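PDB 3C6C: 3-keto-5-aminohexanoate cleavage enzyme, which probably acts as a metal-dependent beta-keto acid cleavage enzyme, with 3-keto-5-aminohexanoate as the likely substrate, and binds nickel in this crystal. Local coordinates for residues G207-Q212 / A237-A242; C104-F109 / A130-H135; N152-K157 / G216-A221. All coordinates share one frame; numbering follows the deposited sequence.

In the fold
Contact 1 pairs two neighbouring parallel strands, 210-214 and 240-244, of the TIM barrel near their N-terminal ends. Contacts 2 and 3 both reach the four-stranded antiparallel sheet beside the barrel: contact 2 at the start of strand 108-113, contact 3 at strand 151-155, outermost within the chain. Their centres lie about 20 Å apart, and each is 23 to 24 Å from the centre of contact 1. Contact 2 closes first along the chain. Contacts 3 and 1 then alternate, because the loop 216-221, which follows strand 210-214, meets strand 151-155. One barrel strand therefore enters contact 1 at its beginning and leads into contact 3 after its end, tying barrel to added sheet.

Contact 1. Residues G207-Q212 / A237-A242; sequences GVPLFQ and ANAQWA
Ala-239 CB sits between the ring carbons of Pro-209 and, obliquely, the ring of Phe-211, 4.0 Å from Pro-209 CB and 4.0 Å from Phe-211 CD1. The benzyl group is brought over by a first torsion of -72°, which sets CG anti to the carbonyl carbon. Trp-241 has its CB on the same face as Phe-211, but its indole leads away and packs against Met-228 and Arg-232 of helix 225-232. On the other face Gln-240 supplies only its aliphatic part: its CB meets Leu-210 CD2 at 4.0 Å, and its CG meets Val-208 CG1 at 3.9 Å. The two strands are parallel neighbours of the TIM barrel, joined through helix 225-232 as a beta-alpha-beta unit. Three backbone bonds sew the segments together, the first just ahead of the strand, at Pro-209: Gln-240 N to Pro-209 O, Phe-211 N to Gln-240 O (3.0 Å, nearly straight at 169°) and Ala-242 N to Phe-211 O. Gln-240 O also receives the CA-H of Leu-210. Farther along, Gln-212 reaches out extended and lays OE1 3.5 Å from Ala-242 CB, while its NE2 is held by Glu-186 on the adjoining strand 182-187; this side chain comes within about 7 Å of the nickel ion. The bent chain of Gln-240 ends in OE1 bonded to Asn-263 ND2.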
loop_
_atom_site.group_PDB
_atom_site.type_symbol
_atom_site.label_atom_id
_atom_site.label_comp_id
_atom_site.label_asym_id
_atom_site.label_seq_id
_atom_site.Cartn_x
_atom_site.Cartn_y
_atom_site.Cartn_z
ATOM N N GLY A 207 15.538 26.099 -3.613
ATOM C CA GLY A 207 14.104 26.356 -3.591
ATOM C C GLY A 207 13.243 25.113 -3.529
ATOM O O GLY A 207 13.534 24.143 -2.803
ATOM N N VAL A 208 12.189 25.152 -4.331
ATOM C CA VAL A 208 11.265 24.014 -4.479
ATOM C C VAL A 208 11.956 22.890 -5.278
ATOM O O VAL A 208 12.260 23.067 -6.450
ATOM C CB VAL A 208 9.917 24.414 -5.188
ATOM C CG1 VAL A 208 8.998 23.172 -5.391
ATOM C CG2 VAL A 208 9.177 25.463 -4.410
ATOM N N PRO A 209 12.180 21.723 -4.656
ATOM C CA PRO A 209 12.733 20.606 -5.416
ATOM C C PRO A 209 11.713 20.003 -6.365
ATOM O O PRO A 209 10.534 19.927 -6.050
ATOM C CB PRO A 209 13.070 19.572 -4.339
ATOM C CG PRO A 209 12.901 20.268 -3.049
ATOM C CD PRO A 209 11.911 21.346 -3.265
ATOM N N LEU A 210 12.225 19.575 -7.508
ATOM C CA LEU A 210 11.423 18.928 -8.574
ATOM C C LEU A 210 11.872 17.511 -8.824
ATOM O O LEU A 210 13.006 17.262 -9.234
ATOM C CB LEU A 210 11.576 19.680 -9.908
ATOM C CG LEU A 210 11.338 21.167 -9.969
ATOM C CD1 LEU A 210 11.448 21.624 -11.432
ATOM C CD2 LEU A 210 9.974 21.542 -9.344
ATOM N N PHE A 211 10.944 16.589 -8.610
ATOM C CA PHE A 211 11.170 15.165 -8.845
ATOM C C PHE A 211 10.189 14.672 -9.931
ATOM O O PHE A 211 9.013 15.045 -9.962
ATOM C CB PHE A 211 10.915 14.310 -7.610
ATOM C CG PHE A 211 11.950 14.435 -6.516
ATOM C CD1 PHE A 211 11.930 15.510 -5.660
ATOM C CD2 PHE A 211 12.877 13.424 -6.296
ATOM C CE1 PHE A 211 12.842 15.602 -4.640
ATOM C CE2 PHE A 211 13.810 13.516 -5.266
ATOM C CZ PHE A 211 13.779 14.606 -4.442
ATOM N N GLN A 212 10.693 13.820 -10.793
ATOM C CA GLN A 212 9.828 13.098 -11.734
ATOM C C GLN A 212 10.158 11.634 -11.834
ATOM O O GLN A 212 11.286 11.236 -12.108
ATOM C CB GLN A 212 9.873 13.712 -13.123
ATOM C CG GLN A 212 9.071 12.955 -14.165
ATOM C CD GLN A 212 8.765 13.803 -15.390
ATOM O OE1 GLN A 212 7.614 14.187 -15.611
ATOM N NE2 GLN A 212 9.800 14.109 -16.184
ATOM N N ALA A 237 7.939 16.325 1.369
ATOM C CA ALA A 237 6.636 16.990 1.397
ATOM C C ALA A 237 6.621 18.354 0.707
ATOM O O ALA A 237 5.601 18.782 0.168
ATOM C CB ALA A 237 6.123 17.115 2.813
ATOM N N ASN A 238 7.759 19.012 0.700
ATOM C CA ASN A 238 7.859 20.380 0.152
ATOM C C ASN A 238 8.186 20.411 -1.340
ATOM O O ASN A 238 8.360 21.469 -1.961
ATOM C CB ASN A 238 8.910 21.204 0.912
ATOM C CG ASN A 238 10.338 20.786 0.603
ATOM O OD1 ASN A 238 10.630 19.610 0.443
ATOM N ND2 ASN A 238 11.241 21.763 0.524
ATOM N N ALA A 239 8.289 19.228 -1.904
ATOM C CA ALA A 239 8.697 19.090 -3.293
ATOM C C ALA A 239 7.492 18.985 -4.194
ATOM O O ALA A 239 6.415 18.568 -3.782
ATOM C CB ALA A 239 9.598 17.870 -3.459
ATOM N N GLN A 240 7.690 19.406 -5.435
ATOM C CA GLN A 240 6.745 19.100 -6.509
ATOM C C GLN A 240 7.206 17.805 -7.155
ATOM O O GLN A 240 8.418 17.560 -7.273
ATOM C CB GLN A 240 6.703 20.221 -7.556
ATOM C CG GLN A 240 5.941 21.446 -7.127
ATOM C CD GLN A 240 4.478 21.165 -6.858
ATOM O OE1 GLN A 240 3.803 20.542 -7.670
ATOM N NE2 GLN A 240 3.975 21.635 -5.720
ATOM N N TRP A 241 6.248 16.949 -7.513
ATOM C CA TRP A 241 6.566 15.695 -8.198
ATOM C C TRP A 241 5.648 15.467 -9.380
ATOM O O TRP A 241 4.518 15.969 -9.434
ATOM C CB TRP A 241 6.553 14.475 -7.258
ATOM C CG TRP A 241 5.223 14.091 -6.763
ATOM C CD1 TRP A 241 4.574 14.607 -5.690
ATOM C CD2 TRP A 241 4.334 13.134 -7.350
ATOM N NE1 TRP A 241 3.335 14.022 -5.556
ATOM C CE2 TRP A 241 3.162 13.119 -6.571
ATOM C CE3 TRP A 241 4.412 12.294 -8.463
ATOM C CZ2 TRP A 241 2.072 12.295 -6.871
ATOM C CZ3 TRP A 241 3.345 11.452 -8.733
ATOM C CH2 TRP A 241 2.184 11.479 -7.956
ATOM N N ALA A 242 6.193 14.733 -10.327
ATOM C CA ALA A 242 5.477 14.277 -11.535
ATOM C C ALA A 242 5.783 12.806 -11.779
ATOM O O ALA A 242 6.699 12.244 -11.199
ATOM C CB ALA A 242 5.889 15.119 -12.722
#

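Contact 2. Residues C104-F109 / A130-H135; sequences CGLGAF and AERVKH
Leu-106 and His-135 approach from opposite directions, and Leu-106 CD2 comes within 3.5 Å of His-135 CE1, meeting the imidazole obliquely. The other branch of the leucine, CD1, rests 3.6 Å from Arg-132 O. Both residues carry CG between the backbone N and the carbonyl carbon (chi1 54° for Leu-106, 67° for His-135), which turns the isobutyl group and the ring in toward each other. Cys-104 SG enters beside them, 3.6 Å from Arg-132 O and 3.8 Å from His-135 CE1, again oblique to the ring. Arg-132 O itself lies in the imidazole plane, at the ring edge. The rotation of the imidazole is fixed further by NE2, which bonds to Thr-103 O just ahead of Cys-104.

Arg-132 extends from CG to NE and slides past the loop, so that the carbonyl of Gly-107 stands over one face of the guanidinium, with Gly-107 O 3.0 Å from Arg-132 NH2. The angle is too poor for a hydrogen bond, although the positive charge should still attract that oxygen. Ala-108 CA lies over the same face. NE bonds to Val-127 O and NH1 to Asn-164 OD1. Gly-107, at positive phi, lets its backbone come close to the arginine. Arg-132 and His-135 come from helices 129-132 and 134-139, in the connection between barrel strands 99-103 and 143-147. The loop leaves strand 99-103 and enters strand 108-113, whose first residues, Ala-108 and Phe-109, both face Asp-125 in a classic beta bulge.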
loop_
_atom_site.group_PDB
_atom_site.type_symbol
_atom_site.label_atom_id
_atom_site.label_comp_id
_atom_site.label_asym_id
_atom_site.label_seq_id
_atom_site.Cartn_x
_atom_site.Cartn_y
_atom_site.Cartn_z
ATOM N N CYS A 104 19.190 17.294 -20.130
ATOM C CA CYS A 104 20.599 17.218 -19.780
ATOM C C CYS A 104 20.951 15.803 -19.353
ATOM O O CYS A 104 21.839 15.596 -18.525
ATOM C CB CYS A 104 20.932 18.233 -18.696
ATOM S SG CYS A 104 22.679 18.719 -18.717
ATOM N N GLY A 105 20.200 14.859 -19.917
ATOM C CA GLY A 105 20.399 13.413 -19.709
ATOM C C GLY A 105 21.538 12.866 -20.552
ATOM O O GLY A 105 22.043 11.753 -20.374
ATOM N N LEU A 106 21.935 13.718 -21.467
ATOM C CA LEU A 106 23.031 13.458 -22.442
ATOM C C LEU A 106 24.406 13.223 -21.817
ATOM O O LEU A 106 24.696 13.683 -20.721
ATOM C CB LEU A 106 23.116 14.632 -23.429
ATOM C CG LEU A 106 23.270 16.056 -22.823
ATOM C CD1 LEU A 106 24.730 16.524 -22.737
ATOM C CD2 LEU A 106 22.406 17.056 -23.615
ATOM N N GLY A 107 25.213 12.446 -22.528
ATOM C CA GLY A 107 26.626 12.210 -22.174
ATOM C C GLY A 107 26.897 11.245 -21.031
ATOM O O GLY A 107 27.895 11.375 -20.313
ATOM N N ALA A 108 25.983 10.305 -20.845
ATOM C CA ALA A 108 26.053 9.322 -19.761
ATOM C C ALA A 108 25.903 7.926 -20.342
ATOM O O ALA A 108 25.540 6.976 -19.667
ATOM C CB ALA A 108 24.965 9.581 -18.694
ATOM N N PHE A 109 26.155 7.847 -21.635
ATOM C CA PHE A 109 25.884 6.630 -22.427
ATOM C C PHE A 109 27.097 5.700 -22.520
ATOM O O PHE A 109 28.071 5.980 -23.191
ATOM C CB PHE A 109 25.367 7.037 -23.812
ATOM C CG PHE A 109 25.091 5.886 -24.746
ATOM C CD1 PHE A 109 23.963 5.087 -24.574
ATOM C CD2 PHE A 109 25.932 5.627 -25.816
ATOM C CE1 PHE A 109 23.700 4.034 -25.431
ATOM C CE2 PHE A 109 25.672 4.577 -26.691
ATOM C CZ PHE A 109 24.559 3.779 -26.497
ATOM N N ALA A 130 31.647 19.681 -17.835
ATOM C CA ALA A 130 31.776 20.986 -18.493
ATOM C C ALA A 130 31.168 20.913 -19.893
ATOM O O ALA A 130 30.538 21.864 -20.389
ATOM C CB ALA A 130 33.224 21.420 -18.578
ATOM N N GLU A 131 31.349 19.768 -20.532
ATOM C CA GLU A 131 30.789 19.612 -21.875
ATOM C C GLU A 131 29.288 19.344 -21.786
ATOM O O GLU A 131 28.497 19.843 -22.581
ATOM C CB GLU A 131 31.468 18.504 -22.666
ATOM C CG GLU A 131 31.269 18.746 -24.154
ATOM C CD GLU A 131 31.766 17.620 -25.025
ATOM O OE1 GLU A 131 32.625 16.816 -24.580
ATOM O OE2 GLU A 131 31.281 17.554 -26.167
ATOM N N ARG A 132 28.906 18.581 -20.783
ATOM C CA ARG A 132 27.486 18.218 -20.622
ATOM C C ARG A 132 26.608 19.453 -20.469
ATOM O O ARG A 132 25.442 19.464 -20.874
ATOM C CB ARG A 132 27.271 17.310 -19.417
ATOM C CG ARG A 132 27.687 15.886 -19.637
ATOM C CD ARG A 132 27.234 15.087 -18.458
ATOM N NE ARG A 132 27.907 13.805 -18.299
ATOM C CZ ARG A 132 27.453 12.864 -17.478
ATOM N NH1 ARG A 132 26.341 13.116 -16.783
ATOM N NH2 ARG A 132 28.089 11.697 -17.351
ATOM N N VAL A 133 27.171 20.506 -19.898
ATOM C CA VAL A 133 26.334 21.649 -19.495
ATOM C C VAL A 133 26.473 22.819 -20.469
ATOM O O VAL A 133 25.885 23.891 -20.277
ATOM C CB VAL A 133 26.599 22.113 -18.024
ATOM C CG1 VAL A 133 26.331 20.958 -16.990
ATOM C CG2 VAL A 133 27.990 22.715 -17.876
ATOM N N LYS A 134 27.252 22.603 -21.523
ATOM C CA LYS A 134 27.544 23.695 -22.486
ATOM C C LYS A 134 26.251 24.344 -23.047
ATOM O O LYS A 134 26.089 25.558 -23.078
ATOM C CB LYS A 134 28.460 23.183 -23.615
ATOM C CG LYS A 134 28.653 24.138 -24.746
ATOM C CD LYS A 134 29.127 25.505 -24.257
ATOM C CE LYS A 134 29.516 26.436 -25.442
ATOM N NZ LYS A 134 28.817 26.105 -26.739
ATOM N N HIS A 135 25.314 23.504 -23.455
ATOM C CA HIS A 135 24.049 24.003 -24.024
ATOM C C HIS A 135 23.231 24.781 -23.007
ATOM O O HIS A 135 22.516 25.722 -23.344
ATOM C CB HIS A 135 23.232 22.887 -24.682
ATOM C CG HIS A 135 22.701 21.870 -23.729
ATOM N ND1 HIS A 135 23.515 21.069 -22.951
ATOM C CD2 HIS A 135 21.426 21.509 -23.436
ATOM C CE1 HIS A 135 22.762 20.267 -22.224
ATOM N NE2 HIS A 135 21.493 20.512 -22.500
#

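Contact 3. Residues N152-K157 / G216-A221; sequences NQVEGK and GVLWGA
Two backbone hydrogen bonds join Asn-152 and Val-154, two residues apart on strand 151-155, to the loop: Trp-219 N gives to Asn-152 O (3.1 Å, 159°), and Val-154 N gives a weak bond to Leu-218 O. Leu-218 O also takes the CA-H of Gln-153, 3.3 Å from Gln-153 CA. A water continues the pairing, donating to Val-154 O (2.7 Å) and accepting from Leu-218 N (3.0 Å).

Apolar packing centres on Val-154, whose CG2 lies 3.7 Å from Leu-218 CB and obliquely against the indole, a tight 3.2 Å from Trp-219 NE1. The peptide between Leu-218 and Trp-219 is cis, and Leu-218 CB sits over the centre of the indole, on one face.

A separate methyl-to-oxygen contact sets Val-217 CG1 3.6 Å from Gln-153 OE1. The polar ends look elsewhere: Trp-219 NE1 bonds to Glu-159 of the adjacent strand 158-162, while Asn-152 OD1 bonds to Thr-150 and ND2 to the Asn-164 carbonyl, both of the second subunit. Phe-195 of that subunit meets the Trp-219 ring edge to face. The loop between barrel strand 210-214 and helix 225-232 thus lies along strand 151-155 at the subunit interface.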
loop_
_atom_site.group_PDB
_atom_site.type_symbol
_atom_site.label_atom_id
_atom_site.label_comp_id
_atom_site.label_asym_id
_atom_site.label_seq_id
_atom_site.Cartn_x
_atom_site.Cartn_y
_atom_site.Cartn_z
ATOM N N ASN A 152 21.250 -0.367 -15.604
ATOM C CA ASN A 152 20.999 -1.133 -16.826
ATOM C C ASN A 152 19.738 -0.600 -17.491
ATOM O O ASN A 152 18.649 -0.596 -16.894
ATOM C CB ASN A 152 20.808 -2.622 -16.528
ATOM C CG ASN A 152 22.083 -3.290 -16.038
ATOM O OD1 ASN A 152 23.169 -2.878 -16.417
ATOM N ND2 ASN A 152 21.950 -4.326 -15.201
ATOM N N GLN A 153 19.899 -0.163 -18.727
ATOM C CA GLN A 153 18.784 0.369 -19.496
ATOM C C GLN A 153 18.599 -0.274 -20.853
ATOM O O GLN A 153 19.491 -0.917 -21.405
ATOM C CB GLN A 153 18.889 1.876 -19.646
ATOM C CG GLN A 153 18.992 2.583 -18.313
ATOM C CD GLN A 153 17.992 3.708 -18.179
ATOM O OE1 GLN A 153 17.210 3.970 -19.102
ATOM N NE2 GLN A 153 18.011 4.383 -17.032
ATOM N N VAL A 154 17.395 -0.063 -21.360
ATOM C CA VAL A 154 16.971 -0.618 -22.664
ATOM C C VAL A 154 16.226 0.446 -23.451
ATOM O O VAL A 154 15.336 1.108 -22.923
ATOM C CB VAL A 154 16.005 -1.828 -22.536
ATOM C CG1 VAL A 154 15.705 -2.432 -23.933
ATOM C CG2 VAL A 154 16.539 -2.918 -21.591
ATOM N N GLU A 155 16.634 0.611 -24.702
ATOM C CA GLU A 155 15.889 1.429 -25.667
ATOM C C GLU A 155 15.669 0.591 -26.912
ATOM O O GLU A 155 16.596 0.328 -27.680
ATOM C CB GLU A 155 16.633 2.716 -26.015
ATOM C CG GLU A 155 15.832 3.604 -27.004
ATOM C CD GLU A 155 16.547 4.884 -27.375
ATOM O OE1 GLU A 155 17.532 4.811 -28.153
ATOM O OE2 GLU A 155 16.096 5.958 -26.901
ATOM N N GLY A 156 14.439 0.134 -27.058
ATOM C CA GLY A 156 14.092 -0.812 -28.101
ATOM C C GLY A 156 14.781 -2.132 -27.860
ATOM O O GLY A 156 14.510 -2.819 -26.883
ATOM N N LYS A 157 15.682 -2.467 -28.767
ATOM C CA LYS A 157 16.404 -3.725 -28.706
ATOM C C LYS A 157 17.792 -3.454 -28.148
ATOM O O LYS A 157 18.566 -4.378 -27.898
ATOM C CB LYS A 157 16.495 -4.375 -30.096
ATOM N N GLY A 216 8.043 2.552 -16.341
ATOM C CA GLY A 216 7.964 1.554 -17.397
ATOM C C GLY A 216 9.147 1.443 -18.321
ATOM O O GLY A 216 9.079 0.772 -19.358
ATOM N N VAL A 217 10.227 2.120 -17.980
ATOM C CA VAL A 217 11.479 1.950 -18.720
ATOM C C VAL A 217 12.200 0.737 -18.130
ATOM O O VAL A 217 12.188 0.512 -16.915
ATOM C CB VAL A 217 12.335 3.207 -18.684
ATOM C CG1 VAL A 217 13.747 2.934 -19.254
ATOM C CG2 VAL A 217 11.624 4.313 -19.447
ATOM N N LEU A 218 12.769 -0.090 -18.999
ATOM C CA LEU A 218 13.545 -1.250 -18.531
ATOM C C LEU A 218 14.993 -0.773 -18.269
ATOM O O LEU A 218 15.564 -0.068 -19.113
ATOM C CB LEU A 218 13.514 -2.379 -19.562
ATOM C CG LEU A 218 12.106 -2.874 -19.955
ATOM C CD1 LEU A 218 12.243 -3.992 -20.979
ATOM C CD2 LEU A 218 11.303 -3.382 -18.763
ATOM N N TRP A 219 15.632 -1.104 -17.141
ATOM C CA TRP A 219 15.145 -1.989 -16.083
ATOM C C TRP A 219 14.917 -1.170 -14.818
ATOM O O TRP A 219 15.589 -1.356 -13.795
ATOM C CB TRP A 219 16.163 -3.123 -15.840
ATOM C CG TRP A 219 16.295 -3.992 -17.070
ATOM C CD1 TRP A 219 17.279 -3.949 -18.022
ATOM C CD2 TRP A 219 15.343 -4.944 -17.519
ATOM N NE1 TRP A 219 17.001 -4.849 -19.031
ATOM C CE2 TRP A 219 15.818 -5.473 -18.746
ATOM C CE3 TRP A 219 14.130 -5.412 -17.004
ATOM C CZ2 TRP A 219 15.125 -6.443 -19.445
ATOM C CZ3 TRP A 219 13.445 -6.381 -17.710
ATOM C CH2 TRP A 219 13.946 -6.879 -18.917
ATOM N N GLY A 220 13.990 -0.234 -14.951
ATOM C CA GLY A 220 13.462 0.595 -13.861
ATOM C C GLY A 220 12.090 0.246 -13.314
ATOM O O GLY A 220 11.521 -0.814 -13.598
ATOM N N ALA A 221 11.552 1.170 -12.528
ATOM C CA ALA A 221 10.280 0.944 -11.840
ATOM C C ALA A 221 9.150 0.879 -12.875
ATOM O O ALA A 221 9.123 1.680 -13.802
ATOM C CB ALA A 221 10.005 2.055 -10.794
HETATM O O HOH W 1 12.907 0.627 -21.884
#